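Local coordinates for putative cell surface protein (Streptococcus pyogenes, PDB 4OFQ), which probably serves as a surface adhesin, an antigen I/II-family protein whose C-terminal region consists of beta-sandwich domains and holds a bound calcium ion, at residues N12-T17 with N177-N182; V217-E222 with V316-A321; S37-V42 with F155-D160. One frame throughout, in Å; residues are numbered along the deposited sequence.

Interaction 1. Residues N12-T17 with N177-N182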
loop_
_atom_site.group_PDB
_atom_site.type_symbol
_atom_site.label_atom_id
_atom_site.label_comp_id
_atom_site.label_asym_id
_atom_site.label_seq_id
_atom_site.Cartn_x
_atom_site.Cartn_y
_atom_site.Cartn_z
ATOM N N ASN A 12 6.268 2.391 -32.313
ATOM C CA ASN A 12 6.055 1.229 -31.456
ATOM C C ASN A 12 7.362 0.528 -31.071
ATOM O O ASN A 12 7.346 -0.587 -30.548
ATOM C CB ASN A 12 5.064 0.242 -32.092
ATOM C CG ASN A 12 5.598 -0.395 -33.371
ATOM O OD1 ASN A 12 6.493 0.144 -34.023
ATOM N ND2 ASN A 12 5.040 -1.546 -33.736
ATOM N N LEU A 13 8.487 1.190 -31.337
ATOM C CA LEU A 13 9.803 0.667 -30.981
ATOM C C LEU A 13 10.458 1.496 -29.872
ATOM O O LEU A 13 11.472 1.098 -29.301
ATOM C CB LEU A 13 10.717 0.618 -32.202
ATOM C CG LEU A 13 10.354 -0.431 -33.260
ATOM C CD1 LEU A 13 11.398 -0.464 -34.354
ATOM C CD2 LEU A 13 10.188 -1.815 -32.618
ATOM N N ILE A 14 9.891 2.663 -29.594
ATOM C CA ILE A 14 10.309 3.452 -28.442
ATOM C C ILE A 14 9.226 3.293 -27.379
ATOM O O ILE A 14 8.077 3.678 -27.592
ATOM C CB ILE A 14 10.504 4.932 -28.825
ATOM C CG1 ILE A 14 11.509 5.037 -29.978
ATOM C CG2 ILE A 14 10.962 5.744 -27.623
ATOM C CD1 ILE A 14 11.502 6.367 -30.688
ATOM N N GLN A 15 9.587 2.713 -26.240
ATOM C CA GLN A 15 8.582 2.303 -25.269
ATOM C C GLN A 15 9.077 2.489 -23.842
ATOM O O GLN A 15 9.727 1.599 -23.287
ATOM C CB GLN A 15 8.171 0.844 -25.524
ATOM C CG GLN A 15 7.114 0.294 -24.572
ATOM C CD GLN A 15 5.868 1.164 -24.497
ATOM O OE1 GLN A 15 5.448 1.764 -25.491
ATOM N NE2 GLN A 15 5.268 1.237 -23.308
ATOM N N PRO A 16 8.794 3.663 -23.254
ATOM C CA PRO A 16 9.059 3.844 -21.824
ATOM C C PRO A 16 8.174 2.876 -21.047
ATOM O O PRO A 16 7.067 2.543 -21.478
ATOM C CB PRO A 16 8.631 5.292 -21.559
ATOM C CG PRO A 16 7.666 5.617 -22.660
ATOM C CD PRO A 16 8.091 4.813 -23.853
ATOM N N THR A 17 8.663 2.387 -19.921
ATOM C CA THR A 17 7.894 1.412 -19.167
ATOM C C THR A 17 7.991 1.760 -17.695
ATOM O O THR A 17 8.898 2.478 -17.295
ATOM C CB THR A 17 8.434 -0.012 -19.379
ATOM O OG1 THR A 17 9.793 -0.072 -18.925
ATOM C CG2 THR A 17 8.375 -0.413 -20.851
ATOM N N ASN A 177 9.395 14.655 -29.382
ATOM C CA ASN A 177 8.441 13.585 -29.682
ATOM C C ASN A 177 8.000 12.855 -28.413
ATOM O O ASN A 177 8.837 12.314 -27.687
ATOM C CB ASN A 177 9.050 12.565 -30.642
ATOM C CG ASN A 177 9.529 13.188 -31.934
ATOM O OD1 ASN A 177 8.836 14.009 -32.543
ATOM N ND2 ASN A 177 10.726 12.801 -32.362
ATOM N N GLY A 178 6.692 12.816 -28.161
ATOM C CA GLY A 178 6.164 12.153 -26.975
ATOM C C GLY A 178 5.838 10.673 -27.150
ATOM O O GLY A 178 5.357 10.249 -28.201
ATOM N N TYR A 179 6.097 9.886 -26.107
ATOM C CA TYR A 179 5.786 8.459 -26.110
ATOM C C TYR A 179 5.143 8.056 -24.785
ATOM O O TYR A 179 5.495 8.589 -23.743
ATOM C CB TYR A 179 7.046 7.630 -26.376
ATOM C CG TYR A 179 7.704 7.981 -27.688
ATOM C CD1 TYR A 179 7.328 7.343 -28.868
ATOM C CD2 TYR A 179 8.683 8.967 -27.755
ATOM C CE1 TYR A 179 7.917 7.667 -30.075
ATOM C CE2 TYR A 179 9.285 9.303 -28.966
ATOM C CZ TYR A 179 8.893 8.648 -30.121
ATOM O OH TYR A 179 9.473 8.966 -31.332
ATOM N N TYR A 180 4.197 7.120 -24.851
ATOM C CA TYR A 180 3.389 6.683 -23.709
ATOM C C TYR A 180 3.933 5.402 -23.077
ATOM O O TYR A 180 4.268 4.449 -23.784
ATOM C CB TYR A 180 1.956 6.393 -24.183
ATOM C CG TYR A 180 1.064 7.603 -24.335
ATOM C CD1 TYR A 180 0.143 7.932 -23.350
ATOM C CD2 TYR A 180 1.122 8.405 -25.470
ATOM C CE1 TYR A 180 -0.681 9.040 -23.476
ATOM C CE2 TYR A 180 0.292 9.515 -25.607
ATOM C CZ TYR A 180 -0.603 9.827 -24.602
ATOM O OH TYR A 180 -1.428 10.922 -24.712
ATOM N N GLY A 181 4.006 5.379 -21.749
ATOM C CA GLY A 181 4.340 4.167 -21.019
ATOM C C GLY A 181 3.074 3.427 -20.610
ATOM O O GLY A 181 1.969 3.928 -20.798
ATOM N N ASN A 182 3.237 2.229 -20.060
ATOM C CA ASN A 182 2.118 1.453 -19.535
ATOM C C ASN A 182 1.559 2.036 -18.239
ATOM O O ASN A 182 2.281 2.678 -17.468
ATOM C CB ASN A 182 2.575 0.023 -19.267
ATOM C CG ASN A 182 3.743 -0.030 -18.309
ATOM O OD1 ASN A 182 4.784 0.585 -18.556
ATOM N ND2 ASN A 182 3.559 -0.709 -17.181
#

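Interaction 2. Residues V217-E222 with V316-A321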
loop_
_atom_site.group_PDB
_atom_site.type_symbol
_atom_site.label_atom_id
_atom_site.label_comp_id
_atom_site.label_asym_id
_atom_site.label_seq_id
_atom_site.Cartn_x
_atom_site.Cartn_y
_atom_site.Cartn_z
ATOM N N VAL A 217 -20.718 -11.980 29.343
ATOM C CA VAL A 217 -20.971 -11.636 27.956
ATOM C C VAL A 217 -19.728 -11.922 27.135
ATOM O O VAL A 217 -18.619 -12.024 27.658
ATOM C CB VAL A 217 -21.432 -10.172 27.721
ATOM C CG1 VAL A 217 -22.596 -9.794 28.652
ATOM C CG2 VAL A 217 -20.268 -9.196 27.846
ATOM N N THR A 218 -19.936 -12.066 25.841
ATOM C CA THR A 218 -18.838 -12.381 24.953
ATOM C C THR A 218 -18.689 -11.303 23.911
ATOM O O THR A 218 -19.650 -10.967 23.222
ATOM C CB THR A 218 -19.108 -13.709 24.228
ATOM O OG1 THR A 218 -19.169 -14.765 25.191
ATOM C CG2 THR A 218 -18.014 -13.992 23.235
ATOM N N TYR A 219 -17.478 -10.774 23.768
ATOM C CA TYR A 219 -17.228 -9.826 22.687
ATOM C C TYR A 219 -16.620 -10.587 21.517
ATOM O O TYR A 219 -15.715 -11.406 21.702
ATOM C CB TYR A 219 -16.277 -8.706 23.123
ATOM C CG TYR A 219 -16.850 -7.787 24.178
ATOM C CD1 TYR A 219 -17.948 -6.990 23.905
ATOM C CD2 TYR A 219 -16.290 -7.723 25.458
ATOM C CE1 TYR A 219 -18.477 -6.140 24.875
ATOM C CE2 TYR A 219 -16.814 -6.891 26.426
ATOM C CZ TYR A 219 -17.909 -6.109 26.131
ATOM O OH TYR A 219 -18.442 -5.286 27.098
ATOM N N ARG A 220 -17.125 -10.326 20.318
ATOM C CA ARG A 220 -16.481 -10.858 19.127
ATOM C C ARG A 220 -15.695 -9.745 18.440
ATOM O O ARG A 220 -16.270 -8.713 18.037
ATOM C CB ARG A 220 -17.491 -11.426 18.142
ATOM C CG ARG A 220 -16.804 -11.984 16.904
ATOM C CD ARG A 220 -17.783 -12.655 15.973
ATOM N NE ARG A 220 -18.510 -11.697 15.150
ATOM C CZ ARG A 220 -18.570 -11.755 13.823
ATOM N NH1 ARG A 220 -17.935 -12.720 13.167
ATOM N NH2 ARG A 220 -19.261 -10.844 13.150
ATOM N N LEU A 221 -14.387 -9.945 18.319
ATOM C CA LEU A 221 -13.554 -9.010 17.582
ATOM C C LEU A 221 -13.315 -9.609 16.205
ATOM O O LEU A 221 -12.535 -10.542 16.063
ATOM C CB LEU A 221 -12.227 -8.777 18.314
ATOM C CG LEU A 221 -12.309 -8.577 19.834
ATOM C CD1 LEU A 221 -10.914 -8.266 20.437
ATOM C CD2 LEU A 221 -13.315 -7.465 20.177
ATOM N N GLU A 222 -14.005 -9.092 15.193
ATOM C CA GLU A 222 -13.942 -9.694 13.858
ATOM C C GLU A 222 -12.764 -9.123 13.076
ATOM O O GLU A 222 -12.748 -7.936 12.753
ATOM C CB GLU A 222 -15.246 -9.439 13.086
ATOM C CG GLU A 222 -15.292 -10.169 11.751
ATOM C CD GLU A 222 -16.582 -9.941 10.982
ATOM O OE1 GLU A 222 -16.827 -8.793 10.554
ATOM O OE2 GLU A 222 -17.342 -10.921 10.795
ATOM N N VAL A 316 -16.109 -12.026 29.262
ATOM C CA VAL A 316 -15.980 -11.225 30.476
ATOM C C VAL A 316 -17.167 -11.465 31.410
ATOM O O VAL A 316 -18.220 -11.938 30.983
ATOM C CB VAL A 316 -15.870 -9.696 30.170
ATOM C CG1 VAL A 316 -14.766 -9.427 29.145
ATOM C CG2 VAL A 316 -17.208 -9.144 29.669
ATOM N N LYS A 317 -16.977 -11.156 32.687
ATOM C CA LYS A 317 -18.059 -11.180 33.665
ATOM C C LYS A 317 -18.437 -9.731 34.012
ATOM O O LYS A 317 -17.564 -8.880 34.214
ATOM C CB LYS A 317 -17.618 -11.940 34.914
ATOM C CG LYS A 317 -18.558 -11.845 36.095
ATOM C CD LYS A 317 -17.952 -12.558 37.299
ATOM C CE LYS A 317 -18.874 -12.550 38.506
ATOM N NZ LYS A 317 -18.251 -13.279 39.657
ATOM N N ARG A 318 -19.735 -9.449 34.046
ATOM C CA ARG A 318 -20.198 -8.095 34.307
ATOM C C ARG A 318 -20.266 -7.909 35.814
ATOM O O ARG A 318 -21.051 -8.569 36.503
ATOM C CB ARG A 318 -21.561 -7.844 33.654
ATOM C CG ARG A 318 -22.204 -6.498 34.015
ATOM C CD ARG A 318 -21.395 -5.300 33.509
ATOM N NE ARG A 318 -20.804 -5.499 32.188
ATOM C CZ ARG A 318 -21.430 -5.286 31.032
ATOM N NH1 ARG A 318 -22.696 -4.872 31.008
ATOM N NH2 ARG A 318 -20.780 -5.489 29.892
ATOM N N ILE A 319 -19.427 -7.019 36.327
ATOM C CA ILE A 319 -19.223 -6.939 37.771
ATOM C C ILE A 319 -19.782 -5.682 38.439
ATOM O O ILE A 319 -19.782 -5.590 39.660
ATOM C CB ILE A 319 -17.727 -7.085 38.149
ATOM C CG1 ILE A 319 -16.873 -6.057 37.402
ATOM C CG2 ILE A 319 -17.242 -8.495 37.854
ATOM C CD1 ILE A 319 -15.544 -5.760 38.075
ATOM N N LYS A 320 -20.260 -4.723 37.651
ATOM C CA LYS A 320 -20.722 -3.450 38.213
ATOM C C LYS A 320 -21.842 -2.840 37.372
ATOM O O LYS A 320 -21.890 -3.031 36.164
ATOM C CB LYS A 320 -19.539 -2.482 38.302
ATOM C CG LYS A 320 -19.810 -1.163 39.006
ATOM C CD LYS A 320 -18.550 -0.297 39.015
ATOM C CE LYS A 320 -18.866 1.152 39.357
ATOM N NZ LYS A 320 -19.476 1.303 40.703
ATOM N N ALA A 321 -22.756 -2.116 38.011
ATOM C CA ALA A 321 -23.827 -1.447 37.274
ATOM C C ALA A 321 -23.289 -0.225 36.524
ATOM O O ALA A 321 -22.284 0.368 36.927
ATOM C CB ALA A 321 -24.955 -1.039 38.237
HETATM O O HOH W 1 -20.860 -3.915 26.816
#

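Interaction 3. Residues S37-V42 with F155-D160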
loop_
_atom_site.group_PDB
_atom_site.type_symbol
_atom_site.label_atom_id
_atom_site.label_comp_id
_atom_site.label_asym_id
_atom_site.label_seq_id
_atom_site.Cartn_x
_atom_site.Cartn_y
_atom_site.Cartn_z
ATOM N N SER A 37 1.472 1.317 2.854
ATOM C CA SER A 37 2.462 0.711 1.944
ATOM C C SER A 37 3.370 1.750 1.294
ATOM O O SER A 37 2.951 2.877 1.027
ATOM C CB SER A 37 1.777 -0.103 0.829
ATOM O OG SER A 37 1.079 -1.230 1.361
ATOM N N THR A 38 4.616 1.365 1.050
ATOM C CA THR A 38 5.517 2.176 0.237
ATOM C C THR A 38 5.447 1.573 -1.141
ATOM O O THR A 38 5.620 0.370 -1.281
ATOM C CB THR A 38 6.966 2.079 0.743
ATOM O OG1 THR A 38 7.030 2.565 2.092
ATOM C CG2 THR A 38 7.909 2.904 -0.147
ATOM N N LEU A 39 5.156 2.394 -2.149
ATOM C CA LEU A 39 5.135 1.920 -3.520
ATOM C C LEU A 39 6.469 2.208 -4.196
ATOM O O LEU A 39 6.831 3.370 -4.399
ATOM C CB LEU A 39 4.007 2.601 -4.307
ATOM C CG LEU A 39 2.658 2.547 -3.590
ATOM C CD1 LEU A 39 1.578 3.174 -4.444
ATOM C CD2 LEU A 39 2.325 1.098 -3.282
ATOM N N THR A 40 7.177 1.151 -4.583
ATOM C CA THR A 40 8.464 1.320 -5.248
ATOM C C THR A 40 8.377 0.930 -6.709
ATOM O O THR A 40 8.120 -0.229 -7.037
ATOM C CB THR A 40 9.566 0.518 -4.550
ATOM O OG1 THR A 40 9.754 1.045 -3.230
ATOM C CG2 THR A 40 10.895 0.637 -5.325
ATOM N N TYR A 41 8.565 1.922 -7.573
ATOM C CA TYR A 41 8.493 1.740 -9.007
ATOM C C TYR A 41 9.876 1.740 -9.618
ATOM O O TYR A 41 10.790 2.439 -9.143
ATOM C CB TYR A 41 7.694 2.880 -9.640
ATOM C CG TYR A 41 6.256 3.002 -9.192
ATOM C CD1 TYR A 41 5.262 2.191 -9.743
ATOM C CD2 TYR A 41 5.879 3.965 -8.260
ATOM C CE1 TYR A 41 3.935 2.317 -9.346
ATOM C CE2 TYR A 41 4.570 4.104 -7.861
ATOM C CZ TYR A 41 3.597 3.283 -8.415
ATOM O OH TYR A 41 2.296 3.416 -8.003
ATOM N N VAL A 42 10.028 0.969 -10.692
ATOM C CA VAL A 42 11.238 1.010 -11.499
ATOM C C VAL A 42 10.789 1.418 -12.900
ATOM O O VAL A 42 9.975 0.733 -13.519
ATOM C CB VAL A 42 11.926 -0.371 -11.526
ATOM C CG1 VAL A 42 13.229 -0.325 -12.339
ATOM C CG2 VAL A 42 12.185 -0.875 -10.097
ATOM N N PHE A 155 7.067 6.077 -3.455
ATOM C CA PHE A 155 6.020 6.996 -2.997
ATOM C C PHE A 155 5.243 6.386 -1.822
ATOM O O PHE A 155 5.097 5.153 -1.728
ATOM C CB PHE A 155 4.977 7.246 -4.094
ATOM C CG PHE A 155 5.480 8.007 -5.300
ATOM C CD1 PHE A 155 5.532 9.403 -5.296
ATOM C CD2 PHE A 155 5.809 7.332 -6.469
ATOM C CE1 PHE A 155 5.950 10.098 -6.418
ATOM C CE2 PHE A 155 6.234 8.028 -7.604
ATOM C CZ PHE A 155 6.291 9.408 -7.577
ATOM N N LYS A 156 4.713 7.254 -0.962
ATOM C CA LYS A 156 3.665 6.866 -0.005
ATOM C C LYS A 156 2.285 7.331 -0.506
ATOM O O LYS A 156 2.191 8.234 -1.343
ATOM C CB LYS A 156 3.913 7.526 1.348
ATOM C CG LYS A 156 5.349 7.442 1.832
ATOM C CD LYS A 156 5.692 6.080 2.383
ATOM C CE LYS A 156 7.135 6.073 2.900
ATOM N NZ LYS A 156 7.531 4.765 3.523
ATOM N N LEU A 157 1.225 6.728 0.030
ATOM C CA LEU A 157 -0.151 7.145 -0.268
ATOM C C LEU A 157 -0.586 8.327 0.619
ATOM O O LEU A 157 -0.069 8.510 1.723
ATOM C CB LEU A 157 -1.106 5.974 -0.018
ATOM C CG LEU A 157 -0.853 4.700 -0.831
ATOM C CD1 LEU A 157 -1.797 3.577 -0.404
ATOM C CD2 LEU A 157 -1.017 5.011 -2.312
ATOM N N LYS A 158 -1.550 9.117 0.145
ATOM C CA LYS A 158 -2.150 10.158 0.976
ATOM C C LYS A 158 -2.969 9.497 2.076
ATOM O O LYS A 158 -3.679 8.529 1.821
ATOM C CB LYS A 158 -3.039 11.086 0.139
ATOM C CG LYS A 158 -2.261 11.966 -0.868
ATOM C CD LYS A 158 -3.205 12.941 -1.579
ATOM C CE LYS A 158 -2.409 14.032 -2.290
ATOM N NZ LYS A 158 -3.233 14.996 -3.079
ATOM N N GLN A 159 -2.877 9.989 3.304
ATOM C CA GLN A 159 -3.639 9.329 4.366
ATOM C C GLN A 159 -5.153 9.436 4.177
ATOM O O GLN A 159 -5.895 8.582 4.657
ATOM C CB GLN A 159 -3.199 9.769 5.767
ATOM C CG GLN A 159 -2.882 11.242 5.918
ATOM C CD GLN A 159 -2.116 11.529 7.199
ATOM O OE1 GLN A 159 -0.909 11.294 7.277
ATOM N NE2 GLN A 159 -2.816 12.027 8.214
ATOM N N ASP A 160 -5.612 10.451 3.445
ATOM C CA ASP A 160 -7.057 10.616 3.259
ATOM C C ASP A 160 -7.622 9.817 2.075
ATOM O O ASP A 160 -8.832 9.828 1.824
ATOM C CB ASP A 160 -7.470 12.102 3.198
ATOM C CG ASP A 160 -6.841 12.852 2.030
ATOM O OD1 ASP A 160 -6.311 12.215 1.095
ATOM O OD2 ASP A 160 -6.889 14.101 2.048
HETATM O O HOH W 2 1.536 4.679 2.086
#

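Interaction 1. Residues N12-T17 with N177-N182
The aromatic ring of Y179 carries the methyl CG2 of I14 over one face, in a CH-pi contact 3.9 Å from the ring centroid and only 10° off its normal. I14 CD1 reaches the hydroxyl end of the same ring, 3.5 Å from Y179 CZ. Both branches can meet one ring because CG1 lies beside the backbone N (chi1 -56°) and carries CD1 out to CZ, while CG2, anti to the backbone N, lies over the ring centre. The second flat group, the Q15 amide, is brought back by a bend of the side chain at chi2 and lies near the backbone of Y180 and G181, with NE2 3.8 Å from G181 CA.

Further along, the P16 ring crosses the Y179 side chain at about a right angle, its CD 3.9 Å from Y179 CB. P16 O, buried without a polar partner, meets G181 CA at 3.2 Å in a CA-H...O contact. N182 OD1 closes the contact at T17 CA, 3.3 Å away, while N182 ND2 bonds to K18 O.

The loop thus packs against strand 177-188 without a clear hydrogen bond between the segments. I14 and P16 also touch strand 164-174, the antiparallel neighbour of 177-188, and T17 leads into strand 17-20, paired with strand 38-45.

Interaction 2. Residues V217-E222 with V316-A321
V217 overlaps V316 through one methyl apiece, CG2 to CG2 at 3.6 Å, on the face of the sheet that both residues share. The match follows from nearly equal first torsions, -50° in V217 and much the same in V316: each puts CG2 between the backbone N and the carbonyl carbon, facing its counterpart. Beneath the methyls the two residues form an antiparallel hydrogen-bonded pair. V316 N donates to V217 O at 3.0 Å, almost straight, with 176° at the hydrogen; the return bond from V217 N to V316 O is equally long but more bent.

The Y219 ring reaches back to both valines. Its CE2 lies 4.0 Å from V316 CG2, and V217 CG2 sits over one face, displaced toward the rim. The Y219 and R318 side chains cross at about a right angle, with ring and guanidinium planes 28° apart, and Y219 OH lies at the guanidinium edge, 3.6 Å from R318 NH2. A water in the plane of the tyrosine ring donates to Y219 OH at 2.8 Å and takes a weak bond from R318 NH2. D248 bridges the two groups and holds them side by side, accepting a hydrogen bond from Y219 OH and forming a salt bridge with R318.

The contact joins the two inner strands, 216-222 and 310-318, of a four-stranded antiparallel sheet. Strand 194-198 flanks 216-222 and touches V217 and Y219, while strand 323-332, from another sheet, packs on Y219 and R318 through V324.

Interaction 3. Residues S37-V42 with F155-D160
L39 and F155 face each other as an antiparallel hydrogen-bonded pair in one sheet of a beta-sandwich domain, where strand 38-45 lies beside strand 149-157. L39 N donates to F155 O at 2.8 Å, and F155 N returns a bond of 2.9 Å to L39 O, so both backbone polar groups of each residue are used across the strands.

On the buried side, F155 and Y41 meet through ring carbons, with F155 CD2 3.7 Å from Y41 CE2. The side chains cross at about a right angle, and F155 CD2 comes to the tyrosine edge near the plane of that ring. L39 and L157 also cross at about a right angle, touching by single methyls, L39 CD1 and L157 CD2, 3.8 Å apart.

On the face carrying T38 and K156, both exposed, the K156 chain turns at chi2 (-77°) and then runs extended, which carries its ammonium across to T38 OG1, where NZ donates a 2.7 Å hydrogen bond.

A second shell holds these groups in place. I166 of strand 164-174, from the other sheet, lies against L39, Y41 and L157, whereas I75 lies against both aromatic residues. K18 makes a cation-pi contact with Y41. The F155 ring meets that of Y70, a residue of the calcium site, with the ion about 9 Å from the F155 side chain.

Toward the start of strand 38-45 the direct pairing gives way to a bridging water, which accepts from L157 N at 2.9 Å and, as donor, lies unusually close, 2.5 Å, to S37 O.

From the N terminus, the chain enters interaction 1 with residues 12-17 and soon reaches 37-42, the first half of interaction 3. That contact closes at 155-160, and interaction 1 closes after it at 177-182, so the loop of interaction 3 is nested inside that of interaction 1. Their centres are 24 Å apart, and between them they tie the N-terminal lead-in to the six-stranded sheet and join two strands of the five-stranded sheet. Interaction 2 follows in series, crossing neither: 217-222 meets 316-321 within the C-terminal family region. Its centre lies about 61 Å from that of interaction 1, on the opposite side of the chain's centre.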